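Local coordinates for protein tryptophan decarboxylase 1 (Oryza sativa subsp. japonica, PDB 6KHO) that decarboxylates L-tryptophan to tryptamine and 5-hydroxy-L-tryptophan to serotonin, using pyridoxal 5'-phosphate as cofactor, at residues Met411-Phe425 with Val498-Thr510. Residues are numbered along the deposited sequence; the frame is centred on the assembly and turned at random.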
ATOM      1  N   MET A 411      22.939  18.569  13.713  1.00 39.70           N
ATOM      2  CA  MET A 411      21.973  19.091  14.682  1.00 39.40           C
ATOM      3  C   MET A 411      21.803  18.134  15.856  1.00 42.89           C
ATOM      4  O   MET A 411      21.747  18.566  17.013  1.00 42.00           O
ATOM      5  CB  MET A 411      20.613  19.351  14.024  1.00 38.46           C
ATOM      6  CG  MET A 411      20.575  20.518  13.033  1.00 45.29           C
ATOM      7  SD  MET A 411      18.892  21.148  12.758  1.00 45.63           S
ATOM      8  CE  MET A 411      18.092  19.737  11.995  1.00 43.39           C
ATOM      9  N   ALA A 412      21.697  16.829  15.580  1.00 40.46           N
ATOM     10  CA  ALA A 412      21.598  15.850  16.663  1.00 39.84           C
ATOM     11  C   ALA A 412      22.834  15.884  17.559  1.00 40.37           C
ATOM     12  O   ALA A 412      22.726  15.707  18.778  1.00 42.72           O
ATOM     13  CB  ALA A 412      21.396  14.444  16.096  1.00 39.11           C
ATOM     14  N   LYS A 413      24.013  16.102  16.974  1.00 41.10           N
ATOM     15  CA  LYS A 413      25.224  16.179  17.784  1.00 42.98           C
ATOM     16  C   LYS A 413      25.215  17.420  18.666  1.00 46.45           C
ATOM     17  O   LYS A 413      25.691  17.369  19.806  1.00 48.44           O
ATOM     18  CB  LYS A 413      26.466  16.160  16.894  1.00 45.17           C
ATOM     19  CG  LYS A 413      27.701  15.608  17.591  1.00 52.54           C
ATOM     20  CD  LYS A 413      28.981  15.938  16.839  1.00 55.12           C
ATOM     21  CE  LYS A 413      30.213  15.619  17.687  1.00 59.83           C
ATOM     22  NZ  LYS A 413      30.224  16.384  18.971  1.00 60.66           N
ATOM     23  N   VAL A 414      24.671  18.533  18.166  1.00 42.77           N
ATOM     24  CA  VAL A 414      24.488  19.719  18.997  1.00 42.87           C
ATOM     25  C   VAL A 414      23.635  19.384  20.216  1.00 43.21           C
ATOM     26  O   VAL A 414      23.994  19.709  21.355  1.00 43.18           O
ATOM     27  CB  VAL A 414      23.876  20.866  18.167  1.00 44.30           C
ATOM     28  CG1 VAL A 414      23.256  21.918  19.065  1.00 46.55           C
ATOM     29  CG2 VAL A 414      24.936  21.504  17.268  1.00 46.70           C
ATOM     30  N   PHE A 415      22.507  18.699  20.000  1.00 37.29           N
ATOM     31  CA  PHE A 415      21.617  18.371  21.111  1.00 38.97           C
ATOM     32  C   PHE A 415      22.268  17.393  22.087  1.00 46.34           C
ATOM     33  O   PHE A 415      22.079  17.511  23.306  1.00 46.78           O
ATOM     34  CB  PHE A 415      20.309  17.787  20.582  1.00 39.14           C
ATOM     35  CG  PHE A 415      19.303  17.471  21.657  1.00 41.46           C
ATOM     36  CD1 PHE A 415      18.407  18.432  22.081  1.00 37.68           C
ATOM     37  CD2 PHE A 415      19.236  16.206  22.220  1.00 40.82           C
ATOM     38  CE1 PHE A 415      17.470  18.148  23.050  1.00 43.50           C
ATOM     39  CE2 PHE A 415      18.300  15.911  23.199  1.00 38.90           C
ATOM     40  CZ  PHE A 415      17.418  16.882  23.615  1.00 44.10           C
ATOM     41  N   GLU A 416      23.010  16.408  21.571  1.00 42.45           N
ATOM     42  CA  GLU A 416      23.654  15.420  22.436  1.00 46.44           C
ATOM     43  C   GLU A 416      24.684  16.080  23.349  1.00 46.90           C
ATOM     44  O   GLU A 416      24.739  15.800  24.552  1.00 47.54           O
ATOM     45  CB  GLU A 416      24.306  14.327  21.585  1.00 41.94           C
ATOM     46  CG  GLU A 416      25.101  13.303  22.398  1.00 49.48           C
ATOM     47  CD  GLU A 416      26.117  12.535  21.567  1.00 50.19           C
ATOM     48  OE1 GLU A 416      26.132  12.689  20.326  1.00 48.02           O
ATOM     49  OE2 GLU A 416      26.908  11.771  22.159  1.00 51.81           O
ATOM     50  N   ASP A 417      25.504  16.972  22.789  1.00 47.14           N
ATOM     51  CA  ASP A 417      26.505  17.675  23.580  1.00 50.31           C
ATOM     52  C   ASP A 417      25.879  18.669  24.551  1.00 51.87           C
ATOM     53  O   ASP A 417      26.497  18.994  25.570  1.00 50.83           O
ATOM     54  CB  ASP A 417      27.500  18.366  22.649  1.00 49.15           C
ATOM     55  CG  ASP A 417      28.349  17.362  21.870  1.00 54.77           C
ATOM     56  OD1 ASP A 417      28.327  16.161  22.229  1.00 55.97           O
ATOM     57  OD2 ASP A 417      29.033  17.764  20.903  1.00 57.09           O
ATOM     58  N   LEU A 418      24.661  19.139  24.273  1.00 46.32           N
ATOM     59  CA  LEU A 418      23.962  19.957  25.254  1.00 50.64           C
ATOM     60  C   LEU A 418      23.469  19.106  26.420  1.00 51.66           C
ATOM     61  O   LEU A 418      23.556  19.530  27.579  1.00 53.49           O
ATOM     62  CB  LEU A 418      22.805  20.704  24.594  1.00 46.48           C
ATOM     63  CG  LEU A 418      23.180  21.866  23.669  1.00 45.47           C
ATOM     64  CD1 LEU A 418      21.965  22.293  22.858  1.00 46.05           C
ATOM     65  CD2 LEU A 418      23.747  23.057  24.439  1.00 48.67           C
ATOM     66  N   VAL A 419      22.959  17.902  26.139  1.00 49.37           N
ATOM     67  CA  VAL A 419      22.544  17.001  27.212  1.00 52.73           C
ATOM     68  C   VAL A 419      23.735  16.625  28.083  1.00 52.85           C
ATOM     69  O   VAL A 419      23.615  16.525  29.312  1.00 53.06           O
ATOM     70  CB  VAL A 419      21.858  15.742  26.644  1.00 50.71           C
ATOM     71  CG1 VAL A 419      21.634  14.716  27.749  1.00 50.25           C
ATOM     72  CG2 VAL A 419      20.533  16.098  25.993  1.00 48.10           C
ATOM     73  N   ARG A 420      24.903  16.425  27.466  1.00 51.97           N
ATOM     74  CA  ARG A 420      26.085  15.988  28.201  1.00 55.30           C
ATOM     75  C   ARG A 420      26.662  17.087  29.090  1.00 57.76           C
ATOM     76  O   ARG A 420      27.356  16.775  30.063  1.00 60.11           O
ATOM     77  CB  ARG A 420      27.149  15.471  27.223  1.00 55.26           C
ATOM     78  CG  ARG A 420      26.828  14.106  26.599  1.00 48.87           C
ATOM     79  CD  ARG A 420      27.961  13.625  25.697  1.00 50.59           C
ATOM     80  NE  ARG A 420      27.579  12.467  24.884  1.00 49.17           N
ATOM     81  CZ  ARG A 420      27.533  11.219  25.337  1.00 52.62           C
ATOM     82  NH1 ARG A 420      27.848  10.959  26.600  1.00 52.36           N
ATOM     83  NH2 ARG A 420      27.179  10.224  24.531  1.00 49.76           N
ATOM     84  N   GLY A 421      26.383  18.354  28.788  1.00 55.53           N
ATOM     85  CA  GLY A 421      26.818  19.489  29.577  1.00 55.57           C
ATOM     86  C   GLY A 421      25.929  19.839  30.751  1.00 57.69           C
ATOM     87  O   GLY A 421      26.115  20.898  31.358  1.00 61.77           O
ATOM     88  N   ASP A 422      24.964  18.987  31.090  1.00 58.21           N
ATOM     89  CA  ASP A 422      24.041  19.230  32.197  1.00 58.53           C
ATOM     90  C   ASP A 422      24.014  17.966  33.041  1.00 60.01           C
ATOM     91  O   ASP A 422      23.515  16.930  32.592  1.00 60.27           O
ATOM     92  CB  ASP A 422      22.641  19.589  31.686  1.00 56.66           C
ATOM     93  CG  ASP A 422      21.711  20.112  32.786  1.00 58.19           C
ATOM     94  OD1 ASP A 422      21.452  19.384  33.770  1.00 59.03           O
ATOM     95  OD2 ASP A 422      21.215  21.255  32.657  1.00 60.73           O
ATOM     96  N   ASP A 423      24.542  18.055  34.264  1.00 59.98           N
ATOM     97  CA  ASP A 423      24.710  16.872  35.097  1.00 62.21           C
ATOM     98  C   ASP A 423      23.398  16.324  35.636  1.00 59.97           C
ATOM     99  O   ASP A 423      23.409  15.263  36.271  1.00 59.84           O
ATOM    100  CB  ASP A 423      25.661  17.177  36.251  1.00 65.71           C
ATOM    101  CG  ASP A 423      27.107  17.154  35.817  1.00 72.73           C
ATOM    102  OD1 ASP A 423      27.461  17.927  34.895  1.00 74.82           O
ATOM    103  OD2 ASP A 423      27.883  16.353  36.386  1.00 78.03           O
ATOM    104  N   ARG A 424      22.275  17.002  35.402  1.00 55.61           N
ATOM    105  CA  ARG A 424      20.993  16.401  35.744  1.00 56.19           C
ATOM    106  C   ARG A 424      20.583  15.327  34.745  1.00 54.49           C
ATOM    107  O   ARG A 424      19.689  14.525  35.042  1.00 53.03           O
ATOM    108  CB  ARG A 424      19.900  17.464  35.803  1.00 60.04           C
ATOM    109  CG  ARG A 424      19.967  18.415  36.975  1.00 60.14           C
ATOM    110  CD  ARG A 424      18.931  19.504  36.793  1.00 55.31           C
ATOM    111  NE  ARG A 424      19.298  20.411  35.708  1.00 55.49           N
ATOM    112  CZ  ARG A 424      18.483  21.325  35.197  1.00 57.30           C
ATOM    113  NH1 ARG A 424      17.250  21.437  35.667  1.00 54.51           N
ATOM    114  NH2 ARG A 424      18.895  22.119  34.215  1.00 58.92           N
ATOM    115  N   PHE A 425      21.209  15.301  33.573  1.00 55.21           N
ATOM    116  CA  PHE A 425      20.794  14.439  32.478  1.00 55.72           C
ATOM    117  C   PHE A 425      21.913  13.476  32.109  1.00 53.42           C
ATOM    118  O   PHE A 425      23.094  13.745  32.348  1.00 55.13           O
ATOM    119  CB  PHE A 425      20.398  15.276  31.248  1.00 50.22           C
ATOM    120  CG  PHE A 425      19.229  16.186  31.486  1.00 50.11           C
ATOM    121  CD1 PHE A 425      17.934  15.725  31.324  1.00 47.69           C
ATOM    122  CD2 PHE A 425      19.425  17.499  31.883  1.00 51.32           C
ATOM    123  CE1 PHE A 425      16.851  16.557  31.539  1.00 48.90           C
ATOM    124  CE2 PHE A 425      18.348  18.339  32.108  1.00 53.05           C
ATOM    125  CZ  PHE A 425      17.055  17.866  31.938  1.00 51.05           C
ATOM    126  N   VAL A 498      16.085  23.153  17.618  1.00 37.95           N
ATOM    127  CA  VAL A 498      16.629  22.147  18.528  1.00 41.07           C
ATOM    128  C   VAL A 498      17.175  22.813  19.787  1.00 41.37           C
ATOM    129  O   VAL A 498      16.959  22.331  20.903  1.00 41.51           O
ATOM    130  CB  VAL A 498      17.710  21.305  17.820  1.00 42.10           C
ATOM    131  CG1 VAL A 498      18.348  20.337  18.801  1.00 39.60           C
ATOM    132  CG2 VAL A 498      17.121  20.545  16.625  1.00 44.08           C
ATOM    133  N   ARG A 499      17.882  23.933  19.628  1.00 44.56           N
ATOM    134  CA  ARG A 499      18.414  24.648  20.788  1.00 43.68           C
ATOM    135  C   ARG A 499      17.295  25.170  21.679  1.00 44.11           C
ATOM    136  O   ARG A 499      17.366  25.041  22.905  1.00 47.00           O
ATOM    137  CB  ARG A 499      19.319  25.785  20.331  1.00 41.94           C
ATOM    138  CG  ARG A 499      20.623  25.315  19.713  1.00 45.46           C
ATOM    139  CD  ARG A 499      21.537  26.487  19.422  1.00 45.16           C
ATOM    140  NE  ARG A 499      22.796  26.074  18.811  1.00 46.16           N
ATOM    141  CZ  ARG A 499      23.839  25.603  19.491  1.00 48.61           C
ATOM    142  NH1 ARG A 499      23.775  25.480  20.809  1.00 50.77           N
ATOM    143  NH2 ARG A 499      24.950  25.258  18.854  1.00 47.87           N
ATOM    144  N   SER A 500      16.249  25.757  21.084  1.00 41.74           N
ATOM    145  CA  SER A 500      15.105  26.208  21.875  1.00 45.39           C
ATOM    146  C   SER A 500      14.406  25.043  22.572  1.00 46.39           C
ATOM    147  O   SER A 500      13.873  25.202  23.680  1.00 43.64           O
ATOM    148  CB  SER A 500      14.106  26.961  20.990  1.00 43.22           C
ATOM    149  OG  SER A 500      14.693  28.121  20.430  1.00 44.73           O
ATOM    150  N   ALA A 501      14.381  23.872  21.930  1.00 43.11           N
ATOM    151  CA  ALA A 501      13.848  22.682  22.584  1.00 43.04           C
ATOM    152  C   ALA A 501      14.662  22.324  23.825  1.00 40.36           C
ATOM    153  O   ALA A 501      14.099  21.925  24.849  1.00 43.11           O
ATOM    154  CB  ALA A 501      13.822  21.510  21.601  1.00 40.91           C
ATOM    155  N   TRP A 502      15.989  22.458  23.748  1.00 42.09           N
ATOM    156  CA  TRP A 502      16.835  22.169  24.901  1.00 45.29           C
ATOM    157  C   TRP A 502      16.536  23.121  26.052  1.00 48.71           C
ATOM    158  O   TRP A 502      16.390  22.695  27.206  1.00 46.45           O
ATOM    159  CB  TRP A 502      18.308  22.259  24.510  1.00 44.58           C
ATOM    160  CG  TRP A 502      19.233  22.017  25.675  1.00 50.57           C
ATOM    161  CD1 TRP A 502      20.271  22.808  26.078  1.00 52.22           C
ATOM    162  CD2 TRP A 502      19.204  20.899  26.581  1.00 49.87           C
ATOM    163  NE1 TRP A 502      20.892  22.254  27.182  1.00 50.79           N
ATOM    164  CE2 TRP A 502      20.254  21.085  27.511  1.00 53.02           C
ATOM    165  CE3 TRP A 502      18.393  19.760  26.699  1.00 47.60           C
ATOM    166  CZ2 TRP A 502      20.514  20.172  28.543  1.00 50.68           C
ATOM    167  CZ3 TRP A 502      18.655  18.852  27.724  1.00 49.71           C
ATOM    168  CH2 TRP A 502      19.706  19.070  28.633  1.00 50.10           C
ATOM    169  N   GLU A 503      16.435  24.421  25.750  1.00 47.92           N
ATOM    170  CA  GLU A 503      16.080  25.403  26.772  1.00 48.98           C
ATOM    171  C   GLU A 503      14.746  25.064  27.423  1.00 47.90           C
ATOM    172  O   GLU A 503      14.589  25.207  28.640  1.00 51.14           O
ATOM    173  CB  GLU A 503      16.035  26.805  26.167  1.00 49.79           C
ATOM    174  CG  GLU A 503      17.353  27.255  25.561  1.00 51.78           C
ATOM    175  CD  GLU A 503      18.490  27.236  26.561  1.00 57.42           C
ATOM    176  OE1 GLU A 503      18.258  27.606  27.732  1.00 60.40           O
ATOM    177  OE2 GLU A 503      19.616  26.852  26.181  1.00 63.06           O
ATOM    178  N   LEU A 504      13.779  24.597  26.633  1.00 45.40           N
ATOM    179  CA  LEU A 504      12.471  24.281  27.196  1.00 46.33           C
ATOM    180  C   LEU A 504      12.542  23.053  28.096  1.00 51.10           C
ATOM    181  O   LEU A 504      11.858  22.990  29.127  1.00 50.56           O
ATOM    182  CB  LEU A 504      11.449  24.086  26.073  1.00 47.06           C
ATOM    183  CG  LEU A 504      10.070  23.607  26.530  1.00 48.23           C
ATOM    184  CD1 LEU A 504       9.451  24.645  27.451  1.00 46.98           C
ATOM    185  CD2 LEU A 504       9.143  23.296  25.359  1.00 46.72           C
ATOM    186  N   ILE A 505      13.374  22.070  27.729  1.00 49.46           N
ATOM    187  CA  ILE A 505      13.604  20.915  28.597  1.00 49.61           C
ATOM    188  C   ILE A 505      14.269  21.354  29.896  1.00 49.89           C
ATOM    189  O   ILE A 505      13.819  20.999  30.993  1.00 47.13           O
ATOM    190  CB  ILE A 505      14.454  19.851  27.873  1.00 48.05           C
ATOM    191  CG1 ILE A 505      13.683  19.222  26.702  1.00 48.63           C
ATOM    192  CG2 ILE A 505      14.912  18.770  28.853  1.00 48.80           C
ATOM    193  CD1 ILE A 505      14.583  18.673  25.606  1.00 42.12           C
ATOM    194  N   LYS A 506      15.369  22.108  29.788  1.00 49.65           N
ATOM    195  CA  LYS A 506      16.046  22.630  30.972  1.00 53.54           C
ATOM    196  C   LYS A 506      15.078  23.400  31.861  1.00 56.45           C
ATOM    197  O   LYS A 506      14.993  23.155  33.072  1.00 56.71           O
ATOM    198  CB  LYS A 506      17.216  23.526  30.559  1.00 50.83           C
ATOM    199  CG  LYS A 506      18.445  22.762  30.125  1.00 55.96           C
ATOM    200  CD  LYS A 506      19.691  23.623  30.184  1.00 54.64           C
ATOM    201  CE  LYS A 506      19.461  24.967  29.526  1.00 56.68           C
ATOM    202  NZ  LYS A 506      20.745  25.702  29.322  1.00 63.80           N
ATOM    203  N   LYS A 507      14.315  24.316  31.263  1.00 50.52           N
ATOM    204  CA  LYS A 507      13.410  25.164  32.031  1.00 55.44           C
ATOM    205  C   LYS A 507      12.335  24.336  32.721  1.00 54.55           C
ATOM    206  O   LYS A 507      12.066  24.519  33.913  1.00 56.40           O
ATOM    207  CB  LYS A 507      12.790  26.214  31.105  1.00 54.47           C
ATOM    208  CG  LYS A 507      11.624  26.985  31.671  1.00 54.33           C
ATOM    209  CD  LYS A 507      11.235  28.112  30.719  1.00 56.93           C
ATOM    210  CE  LYS A 507      10.083  28.938  31.266  1.00 59.79           C
ATOM    211  NZ  LYS A 507      10.163  30.358  30.804  1.00 67.61           N
ATOM    212  N   THR A 508      11.711  23.413  31.985  1.00 52.94           N
ATOM    213  CA  THR A 508      10.673  22.569  32.569  1.00 52.28           C
ATOM    214  C   THR A 508      11.226  21.689  33.685  1.00 55.67           C
ATOM    215  O   THR A 508      10.520  21.398  34.655  1.00 57.43           O
ATOM    216  CB  THR A 508      10.028  21.713  31.472  1.00 50.74           C
ATOM    217  OG1 THR A 508       9.569  22.560  30.411  1.00 48.04           O
ATOM    218  CG2 THR A 508       8.849  20.904  32.014  1.00 48.63           C
ATOM    219  N   THR A 509      12.486  21.264  33.570  1.00 54.34           N
ATOM    220  CA  THR A 509      13.065  20.377  34.573  1.00 54.18           C
ATOM    221  C   THR A 509      13.271  21.108  35.896  1.00 58.10           C
ATOM    222  O   THR A 509      12.913  20.593  36.964  1.00 60.60           O
ATOM    223  CB  THR A 509      14.384  19.800  34.048  1.00 54.56           C
ATOM    224  OG1 THR A 509      14.114  18.911  32.956  1.00 53.67           O
ATOM    225  CG2 THR A 509      15.116  19.029  35.143  1.00 53.80           C
ATOM    226  N   THR A 510      13.838  22.317  35.840  1.00 58.66           N
ATOM    227  CA  THR A 510      14.029  23.122  37.045  1.00 60.25           C
ATOM    228  C   THR A 510      12.703  23.359  37.770  1.00 61.85           C
ATOM    229  O   THR A 510      12.598  23.130  38.981  1.00 65.56           O
ATOM    230  CB  THR A 510      14.693  24.453  36.685  1.00 58.11           C
ATOM    231  OG1 THR A 510      13.882  25.150  35.738  1.00 67.20           O
ATOM    232  CG2 THR A 510      16.051  24.234  36.064  1.00 49.63           C
TER
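Trp-502 reaches from helix 498-510 across to Leu-418, whose CB lies over the indole face, 3.6 Å from the centroid of the five-membered ring in a CH-pi contact. Its broad indole suits a gap of 10.0 Å between helix axes. With CG anti to the backbone N (chi1 178°), the indole slides past Leu-418 and carries its six-membered ring on toward Val-419 and Phe-425. The aliphatic stem of Lys-506 covers the opposite face through CG, so the ring is held between the Leu-418 and Lys-506 side chains. Its edge points at two phenyl faces, offset toward Phe-415 and, with planes at 63°, in a tilted edge-to-face pair with Phe-425. Ile-505 CD1 meets the Phe-415 rim in plane, 3.9 Å from Phe-415 CE1. An alanine in place of Trp-502 would probably open a gap between the helices and leave both phenyl rings without their edge partner. Beyond the helix end, Asp-422 closes an Asx turn onto Arg-424 N and takes that guanidinium side-on, turning it alongside Thr-509 and Thr-510. Phe-438 and Phe-486 of the antiparallel sheet also pack on Phe-415. With no hydrogen bond crossing between them, the helices are joined by aromatic and aliphatic packing, while Asp-422 pairs with Arg-424 and Arg-499 with Glu-495.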